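PDB 3ISM: CG8862 from Drosophila melanogaster, which probably cleaves DNA and RNA as a magnesium-dependent mitochondrial endonuclease of the DNA/RNA non-specific family. Local coordinates for residues G26-D31 with W52-L57; H36-L41 with Q112-E117; R45-P50 with T183-T188; K76-I81 with T118-N123. All coordinates share one frame; numbering follows the deposited sequence. Where two conformers were deposited one is given.

Contact 1 (G26-D31 with W52-L57)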
loop_
_atom_site.group_PDB
_atom_site.type_symbol
_atom_site.label_atom_id
_atom_site.label_comp_id
_atom_site.label_asym_id
_atom_site.label_seq_id
_atom_site.Cartn_x
_atom_site.Cartn_y
_atom_site.Cartn_z
ATOM N N GLY B 26 3.848 15.635 17.017
ATOM C CA GLY B 26 4.687 14.802 16.159
ATOM C C GLY B 26 4.069 14.537 14.810
ATOM O O GLY B 26 2.889 14.824 14.591
ATOM N N PHE B 27 4.876 13.986 13.909
ATOM C CA PHE B 27 4.442 13.603 12.574
ATOM C C PHE B 27 4.115 12.114 12.496
ATOM O O PHE B 27 4.973 11.296 12.797
ATOM C CB PHE B 27 5.564 13.907 11.558
ATOM C CG PHE B 27 5.740 15.376 11.258
ATOM C CD1 PHE B 27 5.420 15.876 10.002
ATOM C CD2 PHE B 27 6.237 16.249 12.221
ATOM C CE1 PHE B 27 5.581 17.234 9.702
ATOM C CE2 PHE B 27 6.401 17.616 11.941
ATOM C CZ PHE B 27 6.067 18.105 10.668
ATOM N N PRO B 28 2.893 11.752 12.058
ATOM C CA PRO B 28 2.596 10.318 11.837
ATOM C C PRO B 28 3.558 9.607 10.864
ATOM O O PRO B 28 3.862 8.417 11.044
ATOM C CB PRO B 28 1.169 10.335 11.262
ATOM C CG PRO B 28 0.576 11.617 11.823
ATOM C CD PRO B 28 1.726 12.596 11.739
ATOM N N GLY B 29 4.036 10.335 9.861
ATOM C CA GLY B 29 4.958 9.781 8.873
ATOM C C GLY B 29 5.547 10.928 8.087
ATOM O O GLY B 29 5.164 12.084 8.294
ATOM N N LEU B 30 6.488 10.632 7.193
ATOM C CA LEU B 30 7.177 11.702 6.480
ATOM C C LEU B 30 7.148 11.538 4.955
ATOM O O LEU B 30 8.031 12.029 4.253
ATOM C CB LEU B 30 8.612 11.897 7.014
ATOM C CG LEU B 30 8.817 12.136 8.524
ATOM C CD1 LEU B 30 10.272 11.863 8.922
ATOM C CD2 LEU B 30 8.392 13.548 8.967
ATOM N N ASP B 31 6.119 10.868 4.446
ATOM C CA ASP B 31 5.987 10.696 3.012
ATOM C C ASP B 31 5.331 11.933 2.395
ATOM O O ASP B 31 4.171 12.238 2.666
ATOM C CB ASP B 31 5.199 9.419 2.683
ATOM C CG ASP B 31 5.409 8.942 1.242
ATOM O OD1 ASP B 31 6.263 9.518 0.545
ATOM O OD2 ASP B 31 4.743 7.970 0.807
ATOM N N TRP B 52 -2.356 10.785 5.197
ATOM C CA TRP B 52 -2.994 11.388 6.371
ATOM C C TRP B 52 -3.094 12.899 6.198
ATOM O O TRP B 52 -2.374 13.502 5.374
ATOM C CB TRP B 52 -2.240 11.059 7.686
ATOM C CG TRP B 52 -0.752 11.378 7.703
ATOM C CD1 TRP B 52 0.267 10.509 7.454
ATOM C CD2 TRP B 52 -0.130 12.635 8.024
ATOM N NE1 TRP B 52 1.485 11.145 7.567
ATOM C CE2 TRP B 52 1.270 12.450 7.920
ATOM C CE3 TRP B 52 -0.613 13.897 8.368
ATOM C CZ2 TRP B 52 2.184 13.485 8.146
ATOM C CZ3 TRP B 52 0.309 14.935 8.597
ATOM C CH2 TRP B 52 1.682 14.718 8.469
ATOM N N VAL B 53 -4.015 13.511 6.943
ATOM C CA VAL B 53 -3.969 14.951 7.137
ATOM C C VAL B 53 -3.970 15.222 8.652
ATOM O O VAL B 53 -4.387 14.359 9.444
ATOM C CB VAL B 53 -5.155 15.689 6.468
ATOM C CG1 VAL B 53 -5.171 15.477 4.973
ATOM C CG2 VAL B 53 -6.485 15.256 7.091
ATOM N N PHE B 54 -3.507 16.412 9.038
ATOM C CA PHE B 54 -3.454 16.782 10.432
ATOM C C PHE B 54 -4.052 18.177 10.635
ATOM O O PHE B 54 -3.826 19.094 9.838
ATOM C CB PHE B 54 -2.019 16.717 10.984
ATOM C CG PHE B 54 -1.943 16.105 12.350
ATOM C CD1 PHE B 54 -1.538 14.783 12.506
ATOM C CD2 PHE B 54 -2.353 16.826 13.471
ATOM C CE1 PHE B 54 -1.512 14.195 13.779
ATOM C CE2 PHE B 54 -2.336 16.244 14.737
ATOM C CZ PHE B 54 -1.923 14.921 14.891
ATOM N N GLU B 55 -4.826 18.323 11.700
ATOM C CA GLU B 55 -5.550 19.572 11.966
ATOM C C GLU B 55 -5.457 19.899 13.443
ATOM O O GLU B 55 -5.411 19.005 14.282
ATOM C CB GLU B 55 -7.022 19.448 11.568
ATOM C CG GLU B 55 -7.297 19.198 10.059
ATOM C CD GLU B 55 -8.762 18.796 9.795
ATOM O OE1 GLU B 55 -9.204 17.755 10.329
ATOM O OE2 GLU B 55 -9.471 19.514 9.056
ATOM N N HIS B 56 -5.414 21.192 13.747
ATOM C CA HIS B 56 -5.510 21.663 15.107
ATOM C C HIS B 56 -6.684 22.631 15.144
ATOM O O HIS B 56 -6.614 23.715 14.576
ATOM C CB HIS B 56 -4.201 22.333 15.561
ATOM C CG HIS B 56 -4.375 23.286 16.709
ATOM N ND1 HIS B 56 -3.886 24.573 16.686
ATOM C CD2 HIS B 56 -5.010 23.148 17.900
ATOM C CE1 HIS B 56 -4.206 25.188 17.815
ATOM N NE2 HIS B 56 -4.893 24.346 18.567
ATOM N N LEU B 57 -7.760 22.216 15.810
ATOM C CA LEU B 57 -9.006 22.969 15.837
ATOM C C LEU B 57 -9.197 23.689 17.167
ATOM O O LEU B 57 -8.867 23.156 18.245
ATOM C CB LEU B 57 -10.215 22.052 15.590
ATOM C CG LEU B 57 -10.123 20.934 14.540
ATOM C CD1 LEU B 57 -11.472 20.195 14.468
ATOM C CD2 LEU B 57 -9.706 21.444 13.151
HETATM O O HOH W 1 3.460 9.884 5.867
#
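Pro28 lies over one face of the Trp52 indole, its CD 3.8 Å from the centroid of the six-membered ring and 12° off the ring normal, a CH-pi contact. The proline ring crosses the tryptophan side chain at about a right angle, which brings CB over the five-membered part, 3.8 Å from Trp52 NE1. Pro28 CG meets the edge of the Phe54 ring, 3.9 Å from Phe54 CE1, and the proline is thus flanked by an indole face and a phenyl edge. Two further groups reach the indole rim: Gly29 O lies in the ring plane, 3.3 Å from Trp52 CZ2, while Phe27 CD1 approaches Trp52 CH2 at 4.2 Å. The contact packs the loop between helix 16-22 and strand 33-35 onto strand 49-57 of the large mixed sheet; Trp52 and Phe54, two apart, point toward this loop, whereas Val53 points away, the normal alternation of a strand. With chi1 at 53°, Trp52 CG sits between its backbone N and carbonyl carbon, and the indole reaches beneath the proline. A water bridge adds to the packing: one water accepts from Trp52 NE1 at 2.9 Å and from Asp31 N at 3.2 Å. An alanine in place of Trp52 would remove the face under Pro28 and would probably leave a gap beneath the loop and the water without its indole donor. Farther out, Leu237 and Cys157 pack against Trp52, Phe240 meets Phe54 edge-to-face, and Pro28 O accepts a hydrogen bond from Arg45 of the second subunit.

Contact 2 (H36-L41 with Q112-E117); sequences HSDYVL and QKHCDE
Glu117 and Ser37 form the centre of a buried, mainly polar contact that ties the turn leading into strand 40-44 to the segment carrying helix 112-116. Both carboxylate oxygens of Glu117 are engaged: Ser37 N donates to OE1 at 2.8 Å, on the syn side and 25° out of the carboxylate plane, and Ser37 OG donates to the syn lone pair of OE2 at 2.7 Å. This two-point grip fixes the rotation of the group, whose chain is extended beyond CG. A water donates to Glu117 OE1 at 2.7 Å and also to His114 O. The backbone of Glu117 is held as well, since Tyr39 OH donates to Glu117 O at 2.6 Å from above the carbonyl plane. Carbon atoms complete the interface: Asp38 CB lies over one face of the His114 imidazole, 4.1 Å from its centroid, and Ser37 CB comes within 3.4 Å of His114 CD2. Beyond the pair, Asp38 OD1 forms a salt bridge with Arg18, OD2 a hydrogen bond with His108, and His114 NE2 meets Ser11 O. Tyr39 lies about 7 Å, side chain to side chain, from His101, the predicted proton acceptor; 112-117 belongs to the connection, helix included, between strands 98-101 and 124-127, consistent with the His-Me finger of this family.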
loop_
_atom_site.group_PDB
_atom_site.type_symbol
_atom_site.label_atom_id
_atom_site.label_comp_id
_atom_site.label_asym_id
_atom_site.label_seq_id
_atom_site.Cartn_x
_atom_site.Cartn_y
_atom_site.Cartn_z
ATOM N N HIS B 36 -0.528 23.393 4.110
ATOM C CA HIS B 36 -1.405 24.446 3.652
ATOM C C HIS B 36 -1.481 25.473 4.781
ATOM O O HIS B 36 -0.765 25.359 5.784
ATOM C CB HIS B 36 -2.771 23.886 3.228
ATOM C CG HIS B 36 -2.692 23.008 2.019
ATOM N ND1 HIS B 36 -2.760 23.504 0.733
ATOM C CD2 HIS B 36 -2.480 21.675 1.898
ATOM C CE1 HIS B 36 -2.624 22.511 -0.128
ATOM N NE2 HIS B 36 -2.445 21.391 0.553
ATOM N N SER B 37 -2.315 26.484 4.604
ATOM C CA SER B 37 -2.458 27.544 5.580
ATOM C C SER B 37 -2.998 27.105 6.939
ATOM O O SER B 37 -2.702 27.748 7.944
ATOM C CB SER B 37 -3.344 28.650 5.025
ATOM O OG SER B 37 -2.888 29.079 3.752
ATOM N N ASP B 38 -3.794 26.039 6.978
ATOM C CA ASP B 38 -4.441 25.636 8.237
ATOM C C ASP B 38 -4.586 24.125 8.400
ATOM O O ASP B 38 -5.288 23.661 9.295
ATOM C CB ASP B 38 -5.799 26.336 8.414
ATOM C CG ASP B 38 -6.256 26.391 9.879
ATOM O OD1 ASP B 38 -5.418 26.674 10.764
ATOM O OD2 ASP B 38 -7.464 26.173 10.148
ATOM N N TYR B 39 -3.919 23.358 7.542
ATOM C CA TYR B 39 -3.778 21.914 7.756
ATOM C C TYR B 39 -2.484 21.391 7.147
ATOM O O TYR B 39 -1.824 22.097 6.381
ATOM C CB TYR B 39 -5.002 21.120 7.267
ATOM C CG TYR B 39 -5.221 21.027 5.763
ATOM C CD1 TYR B 39 -4.954 19.846 5.081
ATOM C CD2 TYR B 39 -5.750 22.091 5.039
ATOM C CE1 TYR B 39 -5.182 19.736 3.721
ATOM C CE2 TYR B 39 -5.987 21.985 3.675
ATOM C CZ TYR B 39 -5.702 20.810 3.026
ATOM O OH TYR B 39 -5.924 20.685 1.664
ATOM N N VAL B 40 -2.114 20.175 7.528
ATOM C CA VAL B 40 -0.911 19.525 7.014
ATOM C C VAL B 40 -1.320 18.228 6.311
ATOM O O VAL B 40 -2.229 17.537 6.763
ATOM C CB VAL B 40 0.138 19.269 8.139
ATOM C CG1 VAL B 40 1.395 18.613 7.585
ATOM C CG2 VAL B 40 0.513 20.582 8.833
ATOM N N LEU B 41 -0.664 17.921 5.197
ATOM C CA LEU B 41 -1.041 16.781 4.371
ATOM C C LEU B 41 0.165 15.933 3.987
ATOM O O LEU B 41 1.151 16.461 3.494
ATOM C CB LEU B 41 -1.745 17.282 3.108
ATOM C CG LEU B 41 -2.212 16.251 2.068
ATOM C CD1 LEU B 41 -3.663 16.543 1.722
ATOM C CD2 LEU B 41 -1.377 16.307 0.821
ATOM N N GLN B 112 -11.439 32.639 4.009
ATOM C CA GLN B 112 -11.859 32.027 2.748
ATOM C C GLN B 112 -10.824 31.056 2.180
ATOM O O GLN B 112 -11.155 29.917 1.855
ATOM C CB GLN B 112 -12.177 33.114 1.708
ATOM C CG GLN B 112 -12.707 32.574 0.386
ATOM C CD GLN B 112 -14.019 31.846 0.560
ATOM O OE1 GLN B 112 -14.923 32.343 1.216
ATOM N NE2 GLN B 112 -14.125 30.663 -0.016
ATOM N N LYS B 113 -9.575 31.506 2.088
ATOM C CA LYS B 113 -8.490 30.704 1.506
ATOM C C LYS B 113 -8.173 29.420 2.287
ATOM O O LYS B 113 -7.792 28.400 1.697
ATOM C CB LYS B 113 -7.237 31.568 1.304
ATOM C CG LYS B 113 -6.028 30.798 0.810
ATOM C CD LYS B 113 -5.272 31.513 -0.295
ATOM C CE LYS B 113 -4.451 30.484 -1.098
ATOM N NZ LYS B 113 -3.570 31.136 -2.129
ATOM N N HIS B 114 -8.353 29.467 3.605
ATOM C CA HIS B 114 -8.160 28.293 4.463
ATOM C C HIS B 114 -9.110 27.180 4.043
ATOM O O HIS B 114 -8.728 26.012 3.991
ATOM C CB HIS B 114 -8.414 28.653 5.934
ATOM C CG HIS B 114 -7.341 29.496 6.552
ATOM N ND1 HIS B 114 -7.311 29.786 7.898
ATOM C CD2 HIS B 114 -6.260 30.105 6.014
ATOM C CE1 HIS B 114 -6.267 30.549 8.160
ATOM N NE2 HIS B 114 -5.608 30.749 7.035
ATOM N N CYS B 115 -10.349 27.579 3.758
ATOM C CA CYS B 115 -11.419 26.703 3.304
ATOM C C CYS B 115 -11.181 26.269 1.854
ATOM O O CYS B 115 -11.288 25.079 1.533
ATOM C CB CYS B 115 -12.763 27.439 3.433
ATOM S SG CYS B 115 -14.218 26.417 3.096
ATOM N N ASP B 116 -10.852 27.241 0.992
ATOM C CA ASP B 116 -10.515 26.985 -0.420
ATOM C C ASP B 116 -9.500 25.865 -0.564
ATOM O O ASP B 116 -9.639 24.979 -1.415
ATOM C CB ASP B 116 -9.939 28.243 -1.086
ATOM C CG ASP B 116 -11.004 29.249 -1.476
ATOM O OD1 ASP B 116 -12.167 28.845 -1.659
ATOM O OD2 ASP B 116 -10.674 30.448 -1.616
ATOM N N GLU B 117 -8.463 25.918 0.265
ATOM C CA GLU B 117 -7.384 24.940 0.204
ATOM C C GLU B 117 -7.799 23.493 0.545
ATOM O O GLU B 117 -7.085 22.549 0.199
ATOM C CB GLU B 117 -6.209 25.388 1.086
ATOM C CG GLU B 117 -5.408 26.599 0.565
ATOM C CD GLU B 117 -4.573 27.252 1.672
ATOM O OE1 GLU B 117 -4.432 26.637 2.753
ATOM O OE2 GLU B 117 -4.073 28.385 1.484
HETATM O O HOH W 2 -9.220 28.294 9.271
HETATM O O HOH W 3 -5.898 25.593 4.728
#

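Contact 3 (R45-P50 with T183-T188); sequences RRNRVP and TVAVPT
Ala185 N donates to Asn47 O at 3.0 Å, the hydrogen bond that joins the two segments directly; at 175° it is nearly straight, and the donor lies in the carbonyl plane. Beside it, the Ala185 methyl packs alongside the Asn47 side chain, its CB 3.6 Å from Asn47 OD1, while Asn47 ND2 turns to Asp44. The valines meet branch to branch, Val49 CG1 lying 3.8 Å from Val184 CG1, which is anti to its backbone N (chi1 -179°) and thereby directed at Val49. Each segment carries a G1 beta bulge: Arg48 and Val49 both face Asp44, and Thr183 and Val184 both face Ile179. The contact therefore brings together the bulged ends of two hairpins, one linking strands 40-44 and 49-57 of the large sheet, the other strands 172-179 and 184-185. The Arg48 chain bends at chi2 and chi3, folding its guanidinium back so that NH1 donates to Arg45 O at 2.8 Å. NE reaches Asn182 O, and NH2 bonds Arg233 O of the second subunit. A leucine in its place would lack every one of these donors, and would probably leave the three carbonyls without this partner and weaken the tie to the neighbouring subunit.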
loop_
_atom_site.group_PDB
_atom_site.type_symbol
_atom_site.label_atom_id
_atom_site.label_comp_id
_atom_site.label_asym_id
_atom_site.label_seq_id
_atom_site.Cartn_x
_atom_site.Cartn_y
_atom_site.Cartn_z
ATOM N N ARG B 45 1.411 9.151 -3.242
ATOM C CA ARG B 45 1.530 9.223 -4.705
ATOM C C ARG B 45 1.095 7.952 -5.447
ATOM O O ARG B 45 0.639 8.032 -6.582
ATOM C CB ARG B 45 2.946 9.602 -5.120
ATOM C CG ARG B 45 3.293 11.051 -4.792
ATOM C CD ARG B 45 4.739 11.367 -5.139
ATOM N NE ARG B 45 5.687 10.627 -4.308
ATOM C CZ ARG B 45 6.997 10.542 -4.564
ATOM N NH1 ARG B 45 7.511 11.129 -5.639
ATOM N NH2 ARG B 45 7.793 9.876 -3.741
ATOM N N ARG B 46 1.255 6.805 -4.796
ATOM C CA ARG B 46 0.883 5.517 -5.342
ATOM C C ARG B 46 -0.638 5.366 -5.414
ATOM O O ARG B 46 -1.177 4.822 -6.383
ATOM C CB ARG B 46 1.435 4.419 -4.435
ATOM C CG ARG B 46 1.161 3.012 -4.976
ATOM C CD ARG B 46 2.074 1.989 -4.367
ATOM N NE ARG B 46 1.778 1.699 -2.962
ATOM C CZ ARG B 46 0.746 0.954 -2.547
ATOM N NH1 ARG B 46 -0.111 0.411 -3.403
ATOM N NH2 ARG B 46 0.561 0.740 -1.256
ATOM N N ASN B 47 -1.327 5.858 -4.387
ATOM C CA ASN B 47 -2.765 5.659 -4.271
ATOM C C ASN B 47 -3.574 6.858 -4.729
ATOM O O ASN B 47 -4.784 6.765 -4.927
ATOM C CB ASN B 47 -3.115 5.237 -2.843
ATOM C CG ASN B 47 -2.789 3.752 -2.587
ATOM O OD1 ASN B 47 -2.983 2.917 -3.469
ATOM N ND2 ASN B 47 -2.330 3.426 -1.378
ATOM N N ARG B 48 -2.878 7.969 -4.939
ATOM C CA ARG B 48 -3.479 9.224 -5.421
ATOM C C ARG B 48 -4.492 9.825 -4.423
ATOM O O ARG B 48 -5.472 10.459 -4.838
ATOM C CB ARG B 48 -4.074 9.072 -6.834
ATOM C CG ARG B 48 -3.058 9.071 -8.002
ATOM C CD ARG B 48 -2.242 7.810 -8.043
ATOM N NE ARG B 48 -2.022 7.259 -9.383
ATOM C CZ ARG B 48 -0.876 6.704 -9.782
ATOM N NH1 ARG B 48 0.168 6.665 -8.965
ATOM N NH2 ARG B 48 -0.762 6.201 -11.009
ATOM N N VAL B 49 -4.229 9.611 -3.121
ATOM C CA VAL B 49 -5.019 10.146 -1.993
ATOM C C VAL B 49 -4.036 10.462 -0.848
ATOM O O VAL B 49 -2.869 10.114 -0.943
ATOM C CB VAL B 49 -6.088 9.118 -1.477
ATOM C CG1 VAL B 49 -7.036 8.707 -2.590
ATOM C CG2 VAL B 49 -5.438 7.881 -0.877
ATOM N N PRO B 50 -4.491 11.153 0.225
ATOM C CA PRO B 50 -3.542 11.317 1.331
ATOM C C PRO B 50 -3.134 9.999 2.019
ATOM O O PRO B 50 -3.899 9.048 2.020
ATOM C CB PRO B 50 -4.324 12.180 2.339
ATOM C CG PRO B 50 -5.375 12.861 1.543
ATOM C CD PRO B 50 -5.762 11.863 0.480
ATOM N N THR B 183 -6.111 5.731 -11.697
ATOM C CA THR B 183 -6.210 4.662 -10.706
ATOM C C THR B 183 -6.195 5.181 -9.270
ATOM O O THR B 183 -5.322 4.846 -8.479
ATOM C CB THR B 183 -5.139 3.562 -10.918
ATOM O OG1 THR B 183 -3.847 4.097 -10.647
ATOM C CG2 THR B 183 -5.159 3.042 -12.378
ATOM N N VAL B 184 -7.176 6.013 -8.944
ATOM C CA VAL B 184 -7.307 6.542 -7.586
ATOM C C VAL B 184 -7.865 5.431 -6.677
ATOM O O VAL B 184 -8.904 4.847 -6.978
ATOM C CB VAL B 184 -8.183 7.820 -7.566
ATOM C CG1 VAL B 184 -8.310 8.407 -6.125
ATOM C CG2 VAL B 184 -7.588 8.856 -8.491
ATOM N N ALA B 185 -7.146 5.122 -5.594
ATOM C CA ALA B 185 -7.546 4.048 -4.694
ATOM C C ALA B 185 -8.819 4.377 -3.910
ATOM O O ALA B 185 -8.999 5.508 -3.452
ATOM C CB ALA B 185 -6.429 3.728 -3.738
ATOM N N VAL B 186 -9.690 3.382 -3.764
ATOM C CA VAL B 186 -10.873 3.495 -2.919
ATOM C C VAL B 186 -10.590 2.769 -1.602
ATOM O O VAL B 186 -10.597 1.530 -1.537
ATOM C CB VAL B 186 -12.145 2.930 -3.585
ATOM C CG1 VAL B 186 -13.351 3.120 -2.650
ATOM C CG2 VAL B 186 -12.412 3.601 -4.976
ATOM N N PRO B 187 -10.312 3.540 -0.550
ATOM C CA PRO B 187 -9.996 2.946 0.754
ATOM C C PRO B 187 -11.141 2.102 1.321
ATOM O O PRO B 187 -12.317 2.374 1.047
ATOM C CB PRO B 187 -9.707 4.175 1.627
ATOM C CG PRO B 187 -9.278 5.261 0.615
ATOM C CD PRO B 187 -10.225 5.015 -0.523
ATOM N N THR B 188 -10.797 1.073 2.089
ATOM C CA THR B 188 -11.800 0.180 2.674
ATOM C C THR B 188 -12.446 0.866 3.895
ATOM O O THR B 188 -13.594 0.616 4.215
ATOM C CB THR B 188 -11.178 -1.186 3.112
ATOM O OG1 THR B 188 -10.285 -0.988 4.230
ATOM C CG2 THR B 188 -10.423 -1.821 1.961
HETATM O O HOH W 4 -2.795 5.327 -13.487
#

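Contact 4 (K76-I81 with T118-N123)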
loop_
_atom_site.group_PDB
_atom_site.type_symbol
_atom_site.label_atom_id
_atom_site.label_comp_id
_atom_site.label_asym_id
_atom_site.label_seq_id
_atom_site.Cartn_x
_atom_site.Cartn_y
_atom_site.Cartn_z
ATOM N N LYS B 76 -10.522 20.954 -7.363
ATOM C CA LYS B 76 -9.510 21.298 -8.362
ATOM C C LYS B 76 -8.249 20.477 -8.198
ATOM O O LYS B 76 -7.896 20.104 -7.068
ATOM C CB LYS B 76 -9.183 22.792 -8.297
ATOM C CG LYS B 76 -8.689 23.299 -6.946
ATOM C CD LYS B 76 -9.232 24.716 -6.661
ATOM C CE LYS B 76 -8.884 25.212 -5.235
ATOM N NZ LYS B 76 -8.819 24.115 -4.221
ATOM N N GLN B 77 -7.578 20.193 -9.319
ATOM C CA GLN B 77 -6.290 19.483 -9.305
ATOM C C GLN B 77 -5.238 20.270 -8.522
ATOM O O GLN B 77 -5.234 21.503 -8.532
ATOM C CB GLN B 77 -5.784 19.198 -10.732
ATOM C CG GLN B 77 -5.269 20.441 -11.487
ATOM C CD GLN B 77 -4.519 20.112 -12.777
ATOM O OE1 GLN B 77 -3.977 19.021 -12.939
ATOM N NE2 GLN B 77 -4.466 21.079 -13.690
ATOM N N ASP B 78 -4.369 19.547 -7.838
ATOM C CA ASP B 78 -3.255 20.141 -7.097
ATOM C C ASP B 78 -1.988 20.155 -7.975
ATOM O O ASP B 78 -1.370 19.107 -8.217
ATOM C CB ASP B 78 -3.013 19.350 -5.805
ATOM C CG ASP B 78 -1.950 19.986 -4.917
ATOM O OD1 ASP B 78 -1.225 20.895 -5.382
ATOM O OD2 ASP B 78 -1.850 19.572 -3.744
ATOM N N GLU B 79 -1.602 21.351 -8.409
ATOM C CA GLU B 79 -0.519 21.534 -9.370
ATOM C C GLU B 79 0.850 21.425 -8.721
ATOM O O GLU B 79 1.871 21.373 -9.404
ATOM C CB GLU B 79 -0.664 22.883 -10.086
ATOM C CG GLU B 79 -1.740 22.888 -11.157
ATOM C CD GLU B 79 -2.204 24.280 -11.533
ATOM O OE1 GLU B 79 -1.671 25.268 -10.980
ATOM O OE2 GLU B 79 -3.117 24.387 -12.379
ATOM N N SER B 80 0.881 21.397 -7.397
ATOM C CA SER B 80 2.148 21.166 -6.718
ATOM C C SER B 80 2.491 19.668 -6.678
ATOM O O SER B 80 3.585 19.310 -6.237
ATOM C CB SER B 80 2.122 21.743 -5.311
ATOM O OG SER B 80 1.360 20.909 -4.467
ATOM N N ILE B 81 1.574 18.805 -7.138
ATOM C CA ILE B 81 1.845 17.349 -7.269
ATOM C C ILE B 81 2.277 17.040 -8.717
ATOM O O ILE B 81 1.677 17.562 -9.672
ATOM C CB ILE B 81 0.595 16.460 -6.944
ATOM C CG1 ILE B 81 -0.078 16.842 -5.605
ATOM C CG2 ILE B 81 0.944 14.972 -6.973
ATOM C CD1 ILE B 81 0.750 16.562 -4.394
ATOM N N THR B 118 -8.933 23.299 1.218
ATOM C CA THR B 118 -9.413 21.931 1.467
ATOM C C THR B 118 -10.031 21.314 0.209
ATOM O O THR B 118 -10.293 20.113 0.164
ATOM C CB THR B 118 -10.441 21.856 2.626
ATOM O OG1 THR B 118 -11.659 22.519 2.244
ATOM C CG2 THR B 118 -9.881 22.519 3.884
ATOM N N PHE B 119 -10.250 22.121 -0.823
ATOM C CA PHE B 119 -10.841 21.599 -2.061
ATOM C C PHE B 119 -9.850 21.096 -3.129
ATOM O O PHE B 119 -10.264 20.684 -4.218
ATOM C CB PHE B 119 -11.854 22.589 -2.639
ATOM C CG PHE B 119 -13.168 22.607 -1.896
ATOM C CD1 PHE B 119 -14.278 21.944 -2.409
ATOM C CD2 PHE B 119 -13.289 23.274 -0.675
ATOM C CE1 PHE B 119 -15.494 21.954 -1.724
ATOM C CE2 PHE B 119 -14.511 23.293 0.019
ATOM C CZ PHE B 119 -15.615 22.631 -0.509
ATOM N N TYR B 120 -8.553 21.099 -2.813
ATOM C CA TYR B 120 -7.587 20.454 -3.696
ATOM C C TYR B 120 -7.874 18.969 -3.705
ATOM O O TYR B 120 -8.095 18.373 -2.641
ATOM C CB TYR B 120 -6.146 20.693 -3.250
ATOM C CG TYR B 120 -5.637 22.072 -3.557
ATOM C CD1 TYR B 120 -5.451 22.487 -4.870
ATOM C CD2 TYR B 120 -5.339 22.968 -2.529
ATOM C CE1 TYR B 120 -4.984 23.771 -5.159
ATOM C CE2 TYR B 120 -4.863 24.245 -2.803
ATOM C CZ TYR B 120 -4.684 24.636 -4.121
ATOM O OH TYR B 120 -4.218 25.906 -4.402
ATOM N N LEU B 121 -7.867 18.372 -4.896
ATOM C CA LEU B 121 -8.081 16.937 -5.031
ATOM C C LEU B 121 -7.049 16.073 -4.297
ATOM O O LEU B 121 -7.289 14.890 -4.076
ATOM C CB LEU B 121 -8.144 16.531 -6.506
ATOM C CG LEU B 121 -9.389 17.080 -7.206
ATOM C CD1 LEU B 121 -9.245 16.953 -8.713
ATOM C CD2 LEU B 121 -10.650 16.363 -6.700
ATOM N N SER B 122 -5.907 16.654 -3.930
ATOM C CA SER B 122 -4.946 15.932 -3.103
ATOM C C SER B 122 -5.424 15.736 -1.666
ATOM O O SER B 122 -4.861 14.919 -0.943
ATOM C CB SER B 122 -3.581 16.607 -3.121
ATOM O OG SER B 122 -3.683 17.951 -2.733
ATOM N N ASN B 123 -6.460 16.483 -1.268
ATOM C CA ASN B 123 -7.075 16.340 0.055
ATOM C C ASN B 123 -8.267 15.373 -0.004
ATOM O O ASN B 123 -8.948 15.157 0.993
ATOM C CB ASN B 123 -7.467 17.717 0.633
ATOM C CG ASN B 123 -8.096 17.632 2.056
ATOM O OD1 ASN B 123 -7.573 16.961 2.954
ATOM N ND2 ASN B 123 -9.223 18.327 2.246
#
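Lys76 and Tyr120 form a single beta bridge that joins a loop, 76-81, to segment 118-123, which ends in a 3-10 turn (121-123) and runs into strand 124-127 of the probable His-Me finger. The backbone bonds bracket Tyr120: Lys76 N donates to Phe119 O at 3.2 Å and Leu121 N to Lys76 O at 2.8 Å. A cation-pi interaction reinforces the bridge. The lysine CB points away from the other segment, but the chain, bent at chi2 and chi4, curls back to set NZ over the centre of the Tyr120 ring, 3.8 Å from the centroid and 10° off its normal. NZ also donates to Asp116 O, so the ammonium is held by a carbonyl as well as the ring. Van der Waals packing sets the Leu121 side chain on the Lys76-Gln77 backbone, Leu121 CD1 lying 3.7 Å from Gln77 N. The Phe119 ring leads away from segment 76-81 and meets His101, the predicted proton acceptor, edge-to-face. The CG4930 chain packs on Lys76 and Gln77. Side-chain hydrogen bonds centre on Asp78, whose carboxylate also forms a salt bridge with Arg34. Asp78 OD1 accepts from Ser80 N at 3.0 Å, an Asx turn, and from Ser80 OG at 2.7 Å, both on the same face of the carboxylate, within the type I turn from Asp78 to Ile81. Across the contact, Ser122 OG donates to Asp78 OD2 at 2.6 Å, along the anti lone pair of that oxygen.

In the fold
From the N terminus, residues 26-31, 36-41 and 45-50 open contacts 1, 2 and 3 in turn. Contact 1 closes first, at 52-57, crossing both others and folding the early loop onto the large sheet. Contact 4 opens at 76-81, after contact 1 has closed. Contact 2 then closes at 112-117 and contact 4 at 118-123; these two cross, and His36 packs on Tyr120 between them. Contact 3 closes last, at 183-188, enclosing contact 4 and crossing contact 2. Neighbouring strands 40-44 and 49-57 link contacts 1, 2 and 3. The region between strands 98-101 and 124-127 is tied by contact 2 to the approach to strand 40-44 and by contact 4 to the loop 76-81.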